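Phosphodiesterase (Candida albicans, PDB 6CPU) belongs to the cyclic nucleotide phosphodiesterase family of the HD clan, mostly helical proteins with a metal site, and holds zinc and magnesium ions in this model. Local coordinates at residues N133-T138 with D359-F364; V351-T356 with S376-Y381. All coordinates share one frame; numbering follows the deposited sequence.

Contact 1 (N133-T138 with D359-F364)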
loop_
_atom_site.group_PDB
_atom_site.type_symbol
_atom_site.label_atom_id
_atom_site.label_comp_id
_atom_site.label_asym_id
_atom_site.label_seq_id
_atom_site.Cartn_x
_atom_site.Cartn_y
_atom_site.Cartn_z
ATOM N N ASN A 133 3.863 -5.190 -18.395
ATOM C CA ASN A 133 5.280 -5.427 -18.067
ATOM C C ASN A 133 5.380 -6.079 -16.684
ATOM O O ASN A 133 6.047 -7.114 -16.527
ATOM C CB ASN A 133 6.102 -4.140 -18.011
ATOM C CG ASN A 133 6.234 -3.410 -19.347
ATOM O OD1 ASN A 133 6.257 -3.999 -20.431
ATOM N ND2 ASN A 133 6.394 -2.090 -19.247
ATOM N N TRP A 134 4.751 -5.453 -15.692
ATOM C CA TRP A 134 4.874 -5.903 -14.294
ATOM C C TRP A 134 4.353 -7.324 -14.133
ATOM O O TRP A 134 4.952 -8.123 -13.419
ATOM C CB TRP A 134 4.107 -5.001 -13.338
ATOM C CG TRP A 134 4.562 -3.589 -13.308
ATOM C CD1 TRP A 134 5.837 -3.123 -13.449
ATOM C CD2 TRP A 134 3.743 -2.461 -13.056
ATOM N NE1 TRP A 134 5.852 -1.740 -13.340
ATOM C CE2 TRP A 134 4.577 -1.314 -13.095
ATOM C CE3 TRP A 134 2.377 -2.298 -12.825
ATOM C CZ2 TRP A 134 4.084 -0.029 -12.890
ATOM C CZ3 TRP A 134 1.888 -1.008 -12.646
ATOM C CH2 TRP A 134 2.740 0.100 -12.684
ATOM N N THR A 135 3.221 -7.623 -14.780
ATOM C CA THR A 135 2.548 -8.904 -14.599
ATOM C C THR A 135 3.079 -9.997 -15.538
ATOM O O THR A 135 2.681 -11.156 -15.401
ATOM C CB THR A 135 1.031 -8.780 -14.853
ATOM O OG1 THR A 135 0.840 -8.234 -16.163
ATOM C CG2 THR A 135 0.360 -7.901 -13.819
ATOM N N GLY A 136 3.929 -9.640 -16.499
ATOM C CA GLY A 136 4.474 -10.611 -17.451
ATOM C C GLY A 136 3.452 -11.148 -18.442
ATOM O O GLY A 136 3.580 -12.277 -18.932
ATOM N N THR A 137 2.431 -10.346 -18.728
ATOM C CA THR A 137 1.316 -10.807 -19.591
ATOM C C THR A 137 1.361 -10.230 -21.002
ATOM O O THR A 137 0.553 -10.628 -21.856
ATOM C CB THR A 137 -0.052 -10.521 -18.941
ATOM O OG1 THR A 137 -0.172 -9.125 -18.631
ATOM C CG2 THR A 137 -0.223 -11.342 -17.680
ATOM N N THR A 138 2.294 -9.313 -21.258
ATOM C CA THR A 138 2.491 -8.743 -22.603
ATOM C C THR A 138 3.906 -8.995 -23.178
ATOM O O THR A 138 4.576 -8.065 -23.649
ATOM C CB THR A 138 2.204 -7.232 -22.616
ATOM O OG1 THR A 138 3.001 -6.574 -21.619
ATOM C CG2 THR A 138 0.730 -6.964 -22.354
ATOM N N ASP A 359 -8.203 -13.374 -10.719
ATOM C CA ASP A 359 -8.832 -13.953 -11.900
ATOM C C ASP A 359 -8.064 -13.657 -13.185
ATOM O O ASP A 359 -7.871 -14.552 -14.009
ATOM C CB ASP A 359 -10.294 -13.487 -12.023
ATOM C CG ASP A 359 -11.194 -14.119 -10.971
ATOM O OD1 ASP A 359 -10.876 -15.241 -10.508
ATOM O OD2 ASP A 359 -12.221 -13.497 -10.602
ATOM N N PHE A 360 -7.604 -12.420 -13.349
ATOM C CA PHE A 360 -6.859 -12.047 -14.537
ATOM C C PHE A 360 -5.511 -12.779 -14.594
ATOM O O PHE A 360 -5.132 -13.301 -15.635
ATOM C CB PHE A 360 -6.621 -10.534 -14.576
ATOM C CG PHE A 360 -5.587 -10.118 -15.556
ATOM C CD1 PHE A 360 -5.920 -9.890 -16.879
ATOM C CD2 PHE A 360 -4.243 -10.000 -15.169
ATOM C CE1 PHE A 360 -4.950 -9.525 -17.786
ATOM C CE2 PHE A 360 -3.276 -9.635 -16.080
ATOM C CZ PHE A 360 -3.629 -9.397 -17.391
ATOM N N MET A 361 -4.788 -12.776 -13.468
ATOM C CA MET A 361 -3.465 -13.410 -13.426
ATOM C C MET A 361 -3.580 -14.910 -13.742
ATOM O O MET A 361 -2.737 -15.465 -14.470
ATOM C CB MET A 361 -2.804 -13.203 -12.063
ATOM C CG MET A 361 -2.632 -11.747 -11.641
ATOM S SD MET A 361 -1.474 -10.851 -12.657
ATOM C CE MET A 361 0.066 -11.399 -11.906
ATOM N N ILE A 362 -4.631 -15.548 -13.226
ATOM C CA ILE A 362 -4.874 -16.978 -13.473
ATOM C C ILE A 362 -5.235 -17.214 -14.943
ATOM O O ILE A 362 -4.616 -18.028 -15.636
ATOM C CB ILE A 362 -5.975 -17.517 -12.542
ATOM C CG1 ILE A 362 -5.489 -17.535 -11.092
ATOM C CG2 ILE A 362 -6.419 -18.919 -12.959
ATOM C CD1 ILE A 362 -6.595 -17.628 -10.059
ATOM N N LYS A 363 -6.226 -16.482 -15.436
ATOM C CA LYS A 363 -6.751 -16.768 -16.776
ATOM C C LYS A 363 -5.735 -16.484 -17.880
ATOM O O LYS A 363 -5.734 -17.169 -18.900
ATOM C CB LYS A 363 -8.065 -16.012 -17.008
ATOM C CG LYS A 363 -9.181 -16.428 -16.052
ATOM C CD LYS A 363 -9.733 -17.826 -16.326
ATOM C CE LYS A 363 -10.864 -18.166 -15.359
ATOM N NZ LYS A 363 -11.520 -19.472 -15.656
ATOM N N PHE A 364 -4.851 -15.504 -17.674
ATOM C CA PHE A 364 -3.831 -15.172 -18.650
ATOM C C PHE A 364 -2.450 -15.780 -18.341
ATOM O O PHE A 364 -1.470 -15.450 -19.000
ATOM C CB PHE A 364 -3.759 -13.653 -18.836
ATOM C CG PHE A 364 -4.975 -13.102 -19.523
ATOM C CD1 PHE A 364 -4.970 -12.875 -20.892
ATOM C CD2 PHE A 364 -6.155 -12.916 -18.813
ATOM C CE1 PHE A 364 -6.108 -12.399 -21.531
ATOM C CE2 PHE A 364 -7.303 -12.458 -19.449
ATOM C CZ PHE A 364 -7.273 -12.202 -20.807
HETATM O O HOH W 1 -0.993 -13.205 -21.202
#

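Contact 2 (V351-T356 with S376-Y381)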
loop_
_atom_site.group_PDB
_atom_site.type_symbol
_atom_site.label_atom_id
_atom_site.label_comp_id
_atom_site.label_asym_id
_atom_site.label_seq_id
_atom_site.Cartn_x
_atom_site.Cartn_y
_atom_site.Cartn_z
ATOM N N VAL A 351 1.010 -4.708 -0.825
ATOM C CA VAL A 351 2.288 -4.218 -1.365
ATOM C C VAL A 351 2.590 -4.789 -2.751
ATOM O O VAL A 351 2.462 -5.985 -2.996
ATOM C CB VAL A 351 3.517 -4.433 -0.442
ATOM C CG1 VAL A 351 3.447 -3.546 0.794
ATOM C CG2 VAL A 351 3.690 -5.883 -0.067
ATOM N N GLY A 352 2.975 -3.909 -3.665
ATOM C CA GLY A 352 3.427 -4.328 -4.991
ATOM C C GLY A 352 2.282 -4.660 -5.923
ATOM O O GLY A 352 2.499 -5.186 -6.982
ATOM N N HIS A 353 1.053 -4.351 -5.527
ATOM C CA HIS A 353 -0.123 -4.748 -6.310
ATOM C C HIS A 353 -0.018 -4.112 -7.686
ATOM O O HIS A 353 0.218 -2.925 -7.771
ATOM C CB HIS A 353 -1.397 -4.307 -5.575
ATOM C CG HIS A 353 -2.659 -4.947 -6.063
ATOM N ND1 HIS A 353 -3.153 -4.735 -7.326
ATOM C CD2 HIS A 353 -3.567 -5.731 -5.432
ATOM C CE1 HIS A 353 -4.294 -5.385 -7.472
ATOM N NE2 HIS A 353 -4.569 -6.000 -6.340
ATOM N N PRO A 354 -0.145 -4.900 -8.774
ATOM C CA PRO A 354 0.077 -4.397 -10.126
ATOM C C PRO A 354 -1.161 -3.781 -10.805
ATOM O O PRO A 354 -1.080 -3.337 -11.943
ATOM C CB PRO A 354 0.488 -5.660 -10.886
ATOM C CG PRO A 354 -0.336 -6.709 -10.246
ATOM C CD PRO A 354 -0.374 -6.357 -8.789
ATOM N N GLY A 355 -2.274 -3.758 -10.102
ATOM C CA GLY A 355 -3.502 -3.145 -10.598
ATOM C C GLY A 355 -4.403 -4.131 -11.344
ATOM O O GLY A 355 -5.267 -3.709 -12.110
ATOM N N THR A 356 -4.202 -5.433 -11.129
ATOM C CA THR A 356 -5.034 -6.485 -11.753
ATOM C C THR A 356 -5.868 -7.238 -10.694
ATOM O O THR A 356 -6.240 -6.664 -9.687
ATOM C CB THR A 356 -4.163 -7.439 -12.621
ATOM O OG1 THR A 356 -3.219 -8.106 -11.790
ATOM C CG2 THR A 356 -3.424 -6.689 -13.678
ATOM N N SER A 376 -4.244 -18.144 -4.214
ATOM C CA SER A 376 -4.014 -16.849 -3.535
ATOM C C SER A 376 -2.844 -16.104 -4.152
ATOM O O SER A 376 -1.907 -15.739 -3.448
ATOM C CB SER A 376 -3.730 -17.068 -2.039
ATOM O OG SER A 376 -4.814 -17.695 -1.388
ATOM N N VAL A 377 -2.911 -15.870 -5.462
ATOM C CA VAL A 377 -1.728 -15.467 -6.245
ATOM C C VAL A 377 -1.174 -14.116 -5.772
ATOM O O VAL A 377 -0.031 -14.024 -5.337
ATOM C CB VAL A 377 -2.048 -15.419 -7.756
ATOM C CG1 VAL A 377 -0.923 -14.771 -8.562
ATOM C CG2 VAL A 377 -2.359 -16.821 -8.281
ATOM N N LEU A 378 -1.996 -13.071 -5.848
ATOM C CA LEU A 378 -1.537 -11.745 -5.483
ATOM C C LEU A 378 -1.251 -11.643 -3.993
ATOM O O LEU A 378 -0.262 -11.029 -3.603
ATOM C CB LEU A 378 -2.520 -10.659 -5.951
ATOM C CG LEU A 378 -2.620 -10.478 -7.464
ATOM C CD1 LEU A 378 -3.696 -9.457 -7.832
ATOM C CD2 LEU A 378 -1.278 -10.078 -8.075
ATOM N N GLU A 379 -2.056 -12.303 -3.167
ATOM C CA GLU A 379 -1.875 -12.218 -1.720
ATOM C C GLU A 379 -0.581 -12.916 -1.276
ATOM O O GLU A 379 0.080 -12.484 -0.321
ATOM C CB GLU A 379 -3.087 -12.802 -0.975
ATOM C CG GLU A 379 -4.388 -12.025 -1.186
ATOM C CD GLU A 379 -5.092 -12.323 -2.507
ATOM O OE1 GLU A 379 -4.730 -13.294 -3.215
ATOM O OE2 GLU A 379 -6.029 -11.573 -2.862
ATOM N N SER A 380 -0.248 -14.022 -1.931
ATOM C CA SER A 380 1.024 -14.689 -1.662
ATOM C C SER A 380 2.202 -13.763 -1.975
ATOM O O SER A 380 3.161 -13.681 -1.216
ATOM C CB SER A 380 1.134 -15.975 -2.467
ATOM O OG SER A 380 0.068 -16.862 -2.154
ATOM N N TYR A 381 2.105 -13.083 -3.107
ATOM C CA TYR A 381 3.062 -12.082 -3.558
ATOM C C TYR A 381 3.180 -10.923 -2.550
ATOM O O TYR A 381 4.283 -10.583 -2.101
ATOM C CB TYR A 381 2.641 -11.589 -4.955
ATOM C CG TYR A 381 3.499 -10.478 -5.511
ATOM C CD1 TYR A 381 3.081 -9.135 -5.492
ATOM C CD2 TYR A 381 4.724 -10.775 -6.075
ATOM C CE1 TYR A 381 3.896 -8.137 -6.040
ATOM C CE2 TYR A 381 5.529 -9.797 -6.596
ATOM C CZ TYR A 381 5.136 -8.498 -6.576
ATOM O OH TYR A 381 6.042 -7.597 -7.122
HETATM O O HOH W 2 5.209 -5.294 -7.662
#

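Contact 1 (N133-T138 with D359-F364)
T137 meets the F360 ring at its edge. The hydroxyl OG1 of T137 lies in the ring plane, 3.7 Å from F360 CZ. The methyl CG2 of T137 reaches the same corner of the ring, 3.8 Å from F360 CE2. The two side chains approach from opposite directions. F360 has its CG anti to the backbone N (chi1 165°), which brings the far end of the ring toward T137. Beside this pair, T135 crosses M361 at a slant. T135 CG2 packs on the sulfur, 3.7 Å from M361 SD, and the methyl CE is only slightly farther. The M361 chain is bent at chi2 and chi3, and the bends carry its end to T135. The two threonines are joined: T137 OG1 donates to T135 OG1 at 2.8 Å. T135 OG1 is also hydrogen-bonded to the carbonyl O of V131, in the preceding turn.

The contact joins two helix ends. Helix 127-135 finishes in a Schellman motif, with G136 at positive phi. Helix 358-363 gives way at F364. F360 CE1 sits over one face of the F364 ring, toward its rim. T137 CG2 makes only a long approach to F364 CB, 4.4 Å. A water lies 3.1 Å from T137 O and 3.2 Å from F364 O. Helix 470-495 packs on F360 through L490 and K491, and I494 touches T137.

Contact 2 (V351-T356 with S376-Y381)
L378 of helix 377-394 packs its methyls on P354 and H353 of the loop 351-356. This loop follows D350, a zinc ligand, in the metal-centred helical fold of the HD clan. The apolar packing is built on the two branches of L378. CD2 lies against the P354 ring, 3.9 Å from P354 CD. CD1 sits obliquely to the H353 imidazole, 3.9 Å from H353 NE2, and the two side chains cross at about a right angle. L378 CG is anti to its carbonyl carbon (chi1 -68°), and the fork opens toward the loop. M165 of helix 165-173 touches both P354 and L378.

The H353 side chain lies about 4 Å from the magnesium ion. The bond from G355 N helps set the turn of its ring: G355 N donates to H353 ND1 at 3.1 Å, close to the ring plane. H274 stacks on the same imidazole.

T356 marks a looser part: its OG1 lies 4.2 Å from L378 CD1. That hydroxyl is buried and has no polar partner in the model.

The closest approach of the two segments is at Y381, beside a bridging water. With CG anti to the backbone N (chi1 176°), the end of its ring comes to G352. It presents an edge to G352, whose O lies near the ring plane, 3.4 Å from Y381 CE1. G352 has positive phi (79°), which suits glycine, and its backbone lies close against the Y381 ring edge. One water joins the two residues: it donates to G352 O at 2.8 Å and lies 2.5 Å from Y381 OH.

After the small parallel sheet near the N terminus, the chain reaches the end of helix 127-135. Contact 1 brings this end to helix 358-363, closing a loop of 220 residues. Contact 2 closes a short loop of 19 residues between 351-356 and helix 377-394. The two loops cross: 351-356 comes before 359-364, and 376-381 after it. Helix 358-363 lies inside the short loop, yet it packs against the end of the earlier helix. The contact centres are 11 Å apart, and the contacts touch. M361 SD lies 3.4 Å from T356 OG1, and T135 CG2 lies 3.7 Å from P354 CB. Together they tie helices 127-135, 358-363 and 377-394 to the loop beside the metal ions.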